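Local coordinates for uncharacterized protein (Parabacteroides distasonis, PDB 3LM3), which is of unknown function but, as a putative member of the glycoside hydrolase and deacetylase group, probably acts on carbohydrate, at residues A[25-30]-A[286-291]; A[199-204]-A[392-397]; A[218-223]-A[239-244]. All coordinates share one frame; numbering follows the deposited sequence.

Contact 1 (A[25-30]-A[286-291])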
# COMPACT_ATOMS: atom_id res chain seq x y z
N LEU A 25 -9.49 -1.36 -3.03
CA LEU A 25 -9.67 0.02 -2.62
C LEU A 25 -10.11 0.10 -1.18
O LEU A 25 -10.94 -0.70 -0.72
CB LEU A 25 -10.77 0.69 -3.46
CG LEU A 25 -11.23 2.08 -3.02
CD1 LEU A 25 -10.11 3.11 -3.15
CD2 LEU A 25 -12.48 2.52 -3.82
N CYS A 26 -9.56 1.06 -0.47
CA CYS A 26 -10.06 1.47 0.84
C CYS A 26 -10.47 2.94 0.79
O CYS A 26 -9.75 3.78 0.21
CB CYS A 26 -9.00 1.29 1.91
SG CYS A 26 -9.36 2.08 3.51
N ILE A 27 -11.63 3.24 1.35
CA ILE A 27 -12.07 4.62 1.60
C ILE A 27 -11.92 4.89 3.10
O ILE A 27 -12.47 4.11 3.93
CB ILE A 27 -13.53 4.88 1.12
CG1 ILE A 27 -13.62 4.70 -0.39
CG2 ILE A 27 -13.97 6.31 1.52
CD1 ILE A 27 -15.00 4.81 -0.93
N MSE A 28 -11.18 5.93 3.46
CA MSE A 28 -10.87 6.28 4.84
C MSE A 28 -11.84 7.33 5.37
O MSE A 28 -12.12 8.34 4.69
CB MSE A 28 -9.46 6.82 4.97
CG MSE A 28 -9.03 7.21 6.35
SE MSE A 28 -7.24 7.95 6.31
CE MSE A 28 -6.88 7.84 8.21
N ILE A 29 -12.34 7.08 6.57
CA ILE A 29 -13.22 7.99 7.31
C ILE A 29 -12.48 8.43 8.59
O ILE A 29 -11.97 7.61 9.33
CB ILE A 29 -14.53 7.32 7.71
CG1 ILE A 29 -15.24 6.65 6.52
CG2 ILE A 29 -15.46 8.33 8.43
CD1 ILE A 29 -15.60 7.54 5.41
N ARG A 30 -12.45 9.74 8.86
CA ARG A 30 -11.65 10.29 9.97
C ARG A 30 -12.29 11.57 10.48
O ARG A 30 -13.23 12.06 9.86
CB ARG A 30 -10.20 10.53 9.52
CG ARG A 30 -10.04 11.59 8.45
CD ARG A 30 -8.79 11.41 7.64
NE ARG A 30 -8.48 12.61 6.90
CZ ARG A 30 -7.48 12.71 6.02
NH1 ARG A 30 -6.74 11.65 5.72
NH2 ARG A 30 -7.24 13.91 5.46
N TRP A 286 -8.41 6.04 -1.00
CA TRP A 286 -9.02 7.35 -1.25
C TRP A 286 -9.65 7.84 0.04
O TRP A 286 -10.54 7.19 0.60
CB TRP A 286 -10.11 7.29 -2.30
CG TRP A 286 -9.67 7.02 -3.72
CD1 TRP A 286 -8.74 6.09 -4.13
CD2 TRP A 286 -10.10 7.69 -4.90
NE1 TRP A 286 -8.61 6.15 -5.50
CE2 TRP A 286 -9.42 7.13 -5.99
CE3 TRP A 286 -10.96 8.77 -5.16
CZ2 TRP A 286 -9.62 7.55 -7.30
CZ3 TRP A 286 -11.16 9.16 -6.45
CH2 TRP A 286 -10.49 8.58 -7.50
N GLU A 287 -9.25 9.00 0.52
CA GLU A 287 -9.87 9.54 1.71
C GLU A 287 -11.19 10.21 1.36
O GLU A 287 -11.27 10.97 0.40
CB GLU A 287 -8.94 10.55 2.35
CG GLU A 287 -7.59 10.01 2.82
CD GLU A 287 -6.56 9.78 1.72
OE1 GLU A 287 -6.71 10.23 0.56
OE2 GLU A 287 -5.51 9.19 2.05
N ALA A 288 -12.23 9.87 2.13
CA ALA A 288 -13.57 10.42 1.90
C ALA A 288 -13.55 11.95 1.88
O ALA A 288 -14.31 12.57 1.13
CB ALA A 288 -14.52 9.92 2.94
N GLN A 289 -12.71 12.55 2.71
CA GLN A 289 -12.66 14.01 2.81
C GLN A 289 -12.24 14.69 1.51
O GLN A 289 -12.39 15.92 1.38
CB GLN A 289 -11.78 14.47 3.97
CG GLN A 289 -10.32 14.04 3.97
CD GLN A 289 -9.45 14.75 2.96
OE1 GLN A 289 -9.12 14.21 1.92
NE2 GLN A 289 -9.07 16.01 3.25
N MSE A 290 -11.74 13.93 0.53
CA MSE A 290 -11.33 14.53 -0.74
C MSE A 290 -12.50 15.18 -1.46
O MSE A 290 -12.32 16.19 -2.19
CB MSE A 290 -10.67 13.52 -1.68
CG MSE A 290 -9.27 13.17 -1.30
SE MSE A 290 -8.30 12.06 -2.53
CE MSE A 290 -9.72 10.77 -2.81
N VAL A 291 -13.70 14.65 -1.27
CA VAL A 291 -14.91 15.24 -1.89
C VAL A 291 -15.06 16.69 -1.42
O VAL A 291 -15.35 17.58 -2.21
CB VAL A 291 -16.17 14.39 -1.56
CG1 VAL A 291 -17.46 15.17 -1.76
CG2 VAL A 291 -16.14 13.07 -2.33
O HOH W 1 -11.49 11.09 4.94
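In the parallel pairing of strands 21-29 and 280-287, Ile27 lies beside Trp286 and Met28 beside Glu287, and three backbone bonds stitch the edges together. Trp286 N reaches Cys26 O at 2.9 Å, nearly in line with the carbonyl. The next rung runs the other way, from Met28 N to Trp286 O, longer at 3.2 Å and tilted from the carbonyl plane; the last joins Ala288 N to Met28 O at 3.0 Å, in the plane of the Met28 carbonyl. Met28 O also accepts from a water at 2.8 Å, which accepts from Gln289 N and extends the pairing by a step where 286-291 turns toward helix 290-294. The first strand, flanked on its other edge by strand 73-76, joins an early and a late part of a curled parallel sheet, consistent with the beta/alpha barrel expected of its clan.

On the face of Ile27, Leu25 CD1 comes obliquely upon the Trp286 ring, 3.4 Å from Trp286 CD1, and helix 296-313 packs against both residues. Ile29 CD1 meets Ala288 CB at 3.6 Å. On the face of Met28 and Glu287, Met28 SE lies 4.1 Å from Glu287 CG. Beyond the strand end, Arg30 CG sits between backbone N and carbonyl carbon (chi1 66°), and the extended chain carries the guanidinium to 286-291. Its NH1 touches Glu287 CG at 3.4 Å, while Gln289 CG and Glu287 CB lie over one face, the Gln289 amide turned 40° from the guanidinium and hydrogen-bonded through NE2 to Glu293 and Glu47. The charge goes to Glu47, through NE; Glu287 OE2 is hydrogen-bonded to Tyr112 OH. Shortening Arg30 to an alanine is likely to leave Glu47 without its cationic mate and to uncover the aliphatic parts of Glu287 and Gln289.

Contact 2 (A[199-204]-A[392-397])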
# COMPACT_ATOMS: atom_id res chain seq x y z
N PHE A 199 8.81 -5.53 10.27
CA PHE A 199 7.62 -5.58 9.43
C PHE A 199 7.91 -5.49 7.92
O PHE A 199 7.09 -5.92 7.12
CB PHE A 199 6.57 -4.52 9.87
CG PHE A 199 6.85 -3.11 9.42
CD1 PHE A 199 7.94 -2.41 9.90
CD2 PHE A 199 5.95 -2.44 8.60
CE1 PHE A 199 8.16 -1.09 9.50
CE2 PHE A 199 6.16 -1.12 8.22
CZ PHE A 199 7.28 -0.45 8.63
N CYS A 200 9.06 -4.92 7.53
CA CYS A 200 9.45 -4.81 6.13
C CYS A 200 10.23 -6.03 5.61
O CYS A 200 10.48 -6.15 4.39
CB CYS A 200 10.35 -3.60 5.93
SG CYS A 200 9.48 -2.02 6.01
N LYS A 201 10.64 -6.93 6.51
CA LYS A 201 11.48 -8.08 6.19
C LYS A 201 10.61 -9.33 6.03
O LYS A 201 9.86 -9.67 6.96
CB LYS A 201 12.50 -8.32 7.32
CG LYS A 201 13.31 -9.56 7.13
CD LYS A 201 14.43 -9.74 8.18
CE LYS A 201 14.82 -11.21 8.30
NZ LYS A 201 16.21 -11.32 8.86
N PRO A 202 10.70 -10.04 4.91
CA PRO A 202 10.07 -11.36 4.89
C PRO A 202 10.61 -12.32 5.96
O PRO A 202 11.82 -12.40 6.18
CB PRO A 202 10.38 -11.88 3.48
CG PRO A 202 10.60 -10.61 2.65
CD PRO A 202 11.30 -9.69 3.62
N ALA A 203 9.72 -13.03 6.64
CA ALA A 203 10.13 -14.12 7.53
C ALA A 203 11.03 -15.08 6.75
O ALA A 203 10.72 -15.49 5.63
CB ALA A 203 8.90 -14.84 8.10
N GLN A 204 12.15 -15.45 7.36
CA GLN A 204 13.11 -16.33 6.72
C GLN A 204 12.79 -17.81 6.92
O GLN A 204 13.23 -18.65 6.15
CB GLN A 204 14.53 -16.03 7.23
CG GLN A 204 14.98 -14.58 6.91
CD GLN A 204 15.04 -14.30 5.43
OE1 GLN A 204 15.87 -14.86 4.71
NE2 GLN A 204 14.14 -13.44 4.95
N LEU A 392 20.15 -10.85 6.33
CA LEU A 392 20.77 -10.13 7.42
C LEU A 392 19.77 -9.87 8.55
O LEU A 392 18.58 -9.61 8.31
CB LEU A 392 21.35 -8.80 6.90
CG LEU A 392 22.40 -8.88 5.79
CD1 LEU A 392 22.80 -7.50 5.28
CD2 LEU A 392 23.63 -9.66 6.29
N GLN A 393 20.22 -9.94 9.80
CA GLN A 393 19.37 -9.59 10.93
C GLN A 393 18.87 -8.15 10.79
O GLN A 393 19.62 -7.27 10.39
CB GLN A 393 20.09 -9.76 12.29
CG GLN A 393 19.19 -9.52 13.49
CD GLN A 393 19.78 -9.90 14.84
OE1 GLN A 393 20.92 -10.33 14.94
NE2 GLN A 393 18.97 -9.74 15.89
N ALA A 394 17.59 -7.93 11.08
CA ALA A 394 17.00 -6.62 11.09
C ALA A 394 16.45 -6.31 12.48
O ALA A 394 16.24 -7.20 13.31
CB ALA A 394 15.86 -6.52 10.02
N HIS A 395 16.29 -5.02 12.74
CA HIS A 395 15.81 -4.45 14.01
C HIS A 395 14.88 -3.29 13.77
O HIS A 395 15.24 -2.42 12.96
CB HIS A 395 16.99 -3.89 14.81
CG HIS A 395 18.09 -4.87 15.04
ND1 HIS A 395 19.20 -4.96 14.22
CD2 HIS A 395 18.24 -5.82 15.99
CE1 HIS A 395 19.98 -5.93 14.66
NE2 HIS A 395 19.42 -6.46 15.73
N GLU A 396 13.78 -3.18 14.50
CA GLU A 396 12.93 -2.02 14.46
C GLU A 396 13.29 -1.06 15.58
O GLU A 396 13.95 -1.45 16.55
CB GLU A 396 11.45 -2.46 14.62
CG GLU A 396 10.87 -3.31 13.51
CD GLU A 396 9.51 -3.85 13.86
OE1 GLU A 396 9.11 -3.85 15.07
OE2 GLU A 396 8.78 -4.21 12.92
N PRO A 397 12.82 0.18 15.47
CA PRO A 397 13.00 1.11 16.60
C PRO A 397 12.42 0.61 17.91
O PRO A 397 11.39 -0.06 17.92
CB PRO A 397 12.30 2.39 16.12
CG PRO A 397 12.29 2.27 14.66
CD PRO A 397 12.15 0.83 14.33
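Phe199 and Lys201 each join the 392-397 loop by one hydrogen bond, two anchors on a corner where the chain bends at 199-201. At the first, Phe199 N donates to Glu396 OE2 over 3.0 Å, bent to 148° at the hydrogen and received on the anti side of the carboxylate, slightly out of its plane. The same oxygen lies obliquely by the Phe199 ring, 3.6 Å from Phe199 CD1, with ring and carboxylate planes 66° apart. This end is tightly held: Glu396 OE2 also accepts from Ala154 N, and OE1 makes a salt bridge with Arg120.

The second anchor is an extended arm. Lys201 CG stands anti to the backbone N (chi1 174°), and the straight chain beyond it carries NZ to Leu392 O, at 3.0 Å and above the carbonyl plane. On the way Lys201 CD passes Ala394 CB at 4.0 Å. Glu197 takes the ammonium in a salt bridge and also accepts from Ala394 N.

The far side of the loop is looser: Gln393 is exposed, and the side chains of Leu392 and Gln393 start away from the corner. With so little apolar packing, the join between the parts covered by the DUF3863 and DUF3864 families rests here largely on polar bonds, and its two charged side chains are each matched by an opposite charge nearby.

Contact 3 (A[218-223]-A[239-244])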
# COMPACT_ATOMS: atom_id res chain seq x y z
N TRP A 218 -0.91 1.82 -1.67
CA TRP A 218 -1.04 2.55 -2.93
C TRP A 218 -0.02 2.06 -3.95
O TRP A 218 1.19 2.22 -3.77
CB TRP A 218 -0.80 4.05 -2.76
CG TRP A 218 -1.65 4.84 -1.83
CD1 TRP A 218 -2.69 5.65 -2.19
CD2 TRP A 218 -1.52 4.95 -0.42
NE1 TRP A 218 -3.22 6.25 -1.08
CE2 TRP A 218 -2.50 5.86 0.02
CE3 TRP A 218 -0.66 4.38 0.52
CZ2 TRP A 218 -2.67 6.18 1.37
CZ3 TRP A 218 -0.82 4.71 1.86
CH2 TRP A 218 -1.83 5.60 2.26
N THR A 219 -0.47 1.52 -5.05
CA THR A 219 0.45 1.06 -6.09
C THR A 219 1.22 2.25 -6.66
O THR A 219 0.61 3.21 -7.14
CB THR A 219 -0.30 0.32 -7.19
OG1 THR A 219 -1.00 -0.79 -6.61
CG2 THR A 219 0.66 -0.15 -8.30
N MSE A 220 2.54 2.13 -6.64
CA MSE A 220 3.44 3.16 -7.15
C MSE A 220 3.83 2.96 -8.60
O MSE A 220 3.98 1.83 -9.08
CB MSE A 220 4.72 3.19 -6.34
CG MSE A 220 4.56 3.65 -4.92
SE MSE A 220 3.96 5.47 -4.79
CE MSE A 220 2.12 5.18 -4.61
N ASP A 221 4.08 4.08 -9.28
CA ASP A 221 4.87 4.04 -10.51
C ASP A 221 6.31 3.90 -10.02
O ASP A 221 6.85 4.80 -9.38
CB ASP A 221 4.65 5.33 -11.28
CG ASP A 221 5.42 5.35 -12.61
OD1 ASP A 221 6.54 4.80 -12.64
OD2 ASP A 221 4.89 5.90 -13.63
N PHE A 222 6.92 2.76 -10.33
CA PHE A 222 8.25 2.46 -9.79
C PHE A 222 9.29 3.51 -10.17
O PHE A 222 10.21 3.80 -9.39
CB PHE A 222 8.74 1.09 -10.26
CG PHE A 222 8.01 -0.08 -9.64
CD1 PHE A 222 8.02 -0.27 -8.28
CD2 PHE A 222 7.48 -1.08 -10.44
CE1 PHE A 222 7.42 -1.37 -7.72
CE2 PHE A 222 6.87 -2.20 -9.88
CZ PHE A 222 6.88 -2.36 -8.52
N ILE A 223 9.18 4.09 -11.36
CA ILE A 223 10.14 5.12 -11.77
C ILE A 223 9.99 6.37 -10.88
O ILE A 223 10.99 6.93 -10.42
CB ILE A 223 9.99 5.43 -13.27
CG1 ILE A 223 10.53 4.21 -14.07
CG2 ILE A 223 10.77 6.69 -13.65
CD1 ILE A 223 10.20 4.21 -15.53
N ASN A 239 7.30 13.63 -7.83
CA ASN A 239 6.62 13.25 -6.63
C ASN A 239 6.80 11.78 -6.40
O ASN A 239 6.33 10.94 -7.19
CB ASN A 239 5.15 13.65 -6.66
CG ASN A 239 4.48 13.53 -5.32
OD1 ASN A 239 4.55 12.50 -4.67
ND2 ASN A 239 3.81 14.62 -4.89
N SER A 240 7.50 11.44 -5.31
CA SER A 240 7.79 10.04 -5.00
C SER A 240 6.60 9.17 -4.63
O SER A 240 6.75 7.95 -4.51
CB SER A 240 8.82 9.98 -3.88
OG SER A 240 8.25 10.46 -2.70
N ARG A 241 5.41 9.77 -4.50
CA ARG A 241 4.18 9.02 -4.22
C ARG A 241 3.26 8.88 -5.40
O ARG A 241 2.11 8.43 -5.26
CB ARG A 241 3.43 9.66 -3.05
CG ARG A 241 4.21 9.66 -1.75
CD ARG A 241 4.65 8.25 -1.33
NE ARG A 241 3.49 7.38 -1.21
CZ ARG A 241 3.53 6.06 -1.09
NH1 ARG A 241 4.70 5.42 -1.10
NH2 ARG A 241 2.38 5.40 -0.96
N ARG A 242 3.76 9.19 -6.59
CA ARG A 242 2.95 9.05 -7.79
C ARG A 242 2.79 7.60 -8.27
O ARG A 242 3.77 6.85 -8.46
CB ARG A 242 3.56 9.89 -8.90
CG ARG A 242 2.74 9.85 -10.17
CD ARG A 242 3.07 11.05 -11.07
NE ARG A 242 2.51 12.27 -10.51
CZ ARG A 242 3.18 13.32 -10.03
NH1 ARG A 242 4.50 13.41 -10.08
NH2 ARG A 242 2.52 14.34 -9.50
N GLY A 243 1.53 7.25 -8.54
CA GLY A 243 1.17 5.97 -9.10
C GLY A 243 -0.30 5.94 -9.40
O GLY A 243 -0.76 6.68 -10.29
N VAL A 244 -1.07 5.16 -8.64
CA VAL A 244 -2.52 5.13 -8.78
C VAL A 244 -3.27 6.04 -7.84
O VAL A 244 -4.47 6.25 -8.02
CB VAL A 244 -3.09 3.69 -8.67
CG1 VAL A 244 -2.47 2.75 -9.73
CG2 VAL A 244 -2.91 3.16 -7.25
O HOH W 2 2.25 2.61 -1.30
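Met220 and Gly243 meet in a single backbone bridge between two irregular segments that run at 110° to each other, a buried crossing of loops beside the end of strand 213-216. Two bonds fix it. Val244 N donates to Thr219 O at 3.0 Å, almost straight onto the carbonyl, and Asp221 N donates to Arg242 O at 2.9 Å, in the carbonyl plane and on a lone pair. Between them Gly243 CA lies 3.4 Å from Thr219 O in a CA-H...O contact; a beta carbon on that glycine would run into Thr219 O and into the backbone of Met220 and Asp221, consistent with the close approach of the two segments.

Each segment also holds its own shape. An Asx turn, in which Asn239 OD1 accepts from Arg241 N, sits on the type I turn 239-242, while Asp221 occupies the N-cap of the short helix 222-225, taking a weak capping bond from Ile223 N, with its OD2 hydrogen-bonded to Ser353 OG.

The side chains pack over this frame. Met220, a selenomethionine bent at both chi2 and chi3 (-64° and 96°), curls back so that its selenium rests 3.7 Å above the centre of the Arg241 guanidinium, and its CE lies 3.3 Å from Arg241 O. The Trp218 ring stands at right angles to that guanidinium and approaches its edge, Trp218 CE3 lying 3.5 Å from Arg241 NH2. A water ties the two residues, accepting from Arg241 NH2 at 2.8 Å and donating to Trp218 O, and Arg241 NH1 is bonded to Trp174 O. Separately, Thr219 CB packs against Val244 CG2 at 3.9 Å, both side chains against Val282 of strand 280-287, with Thr219 OG1 hydrogen-bonded to Ala283 N.

Overall arrangement
From the N terminus, strand 21-29 supplies the first half of contact 1, and the chain then runs to 199-204, which opens contact 2. Soon after, 218-223 pairs with 239-244, so contact 3 closes a short loop nested inside both longer ones. Contact 1 is completed at 286-291, and contact 2 only at 392-397, so these two cross along the chain. Contact 1 joins strands of the parallel sheet; contact 2, on the opposite side of the chain's centre, ties on the C-terminal region; contact 3 joins the lead into helix 222-225 to the loop before helix 247-253, beside strand 280-287. Contacts 1 and 3 touch, Glu287 OE2 lying 4.2 Å from Trp218 CZ2.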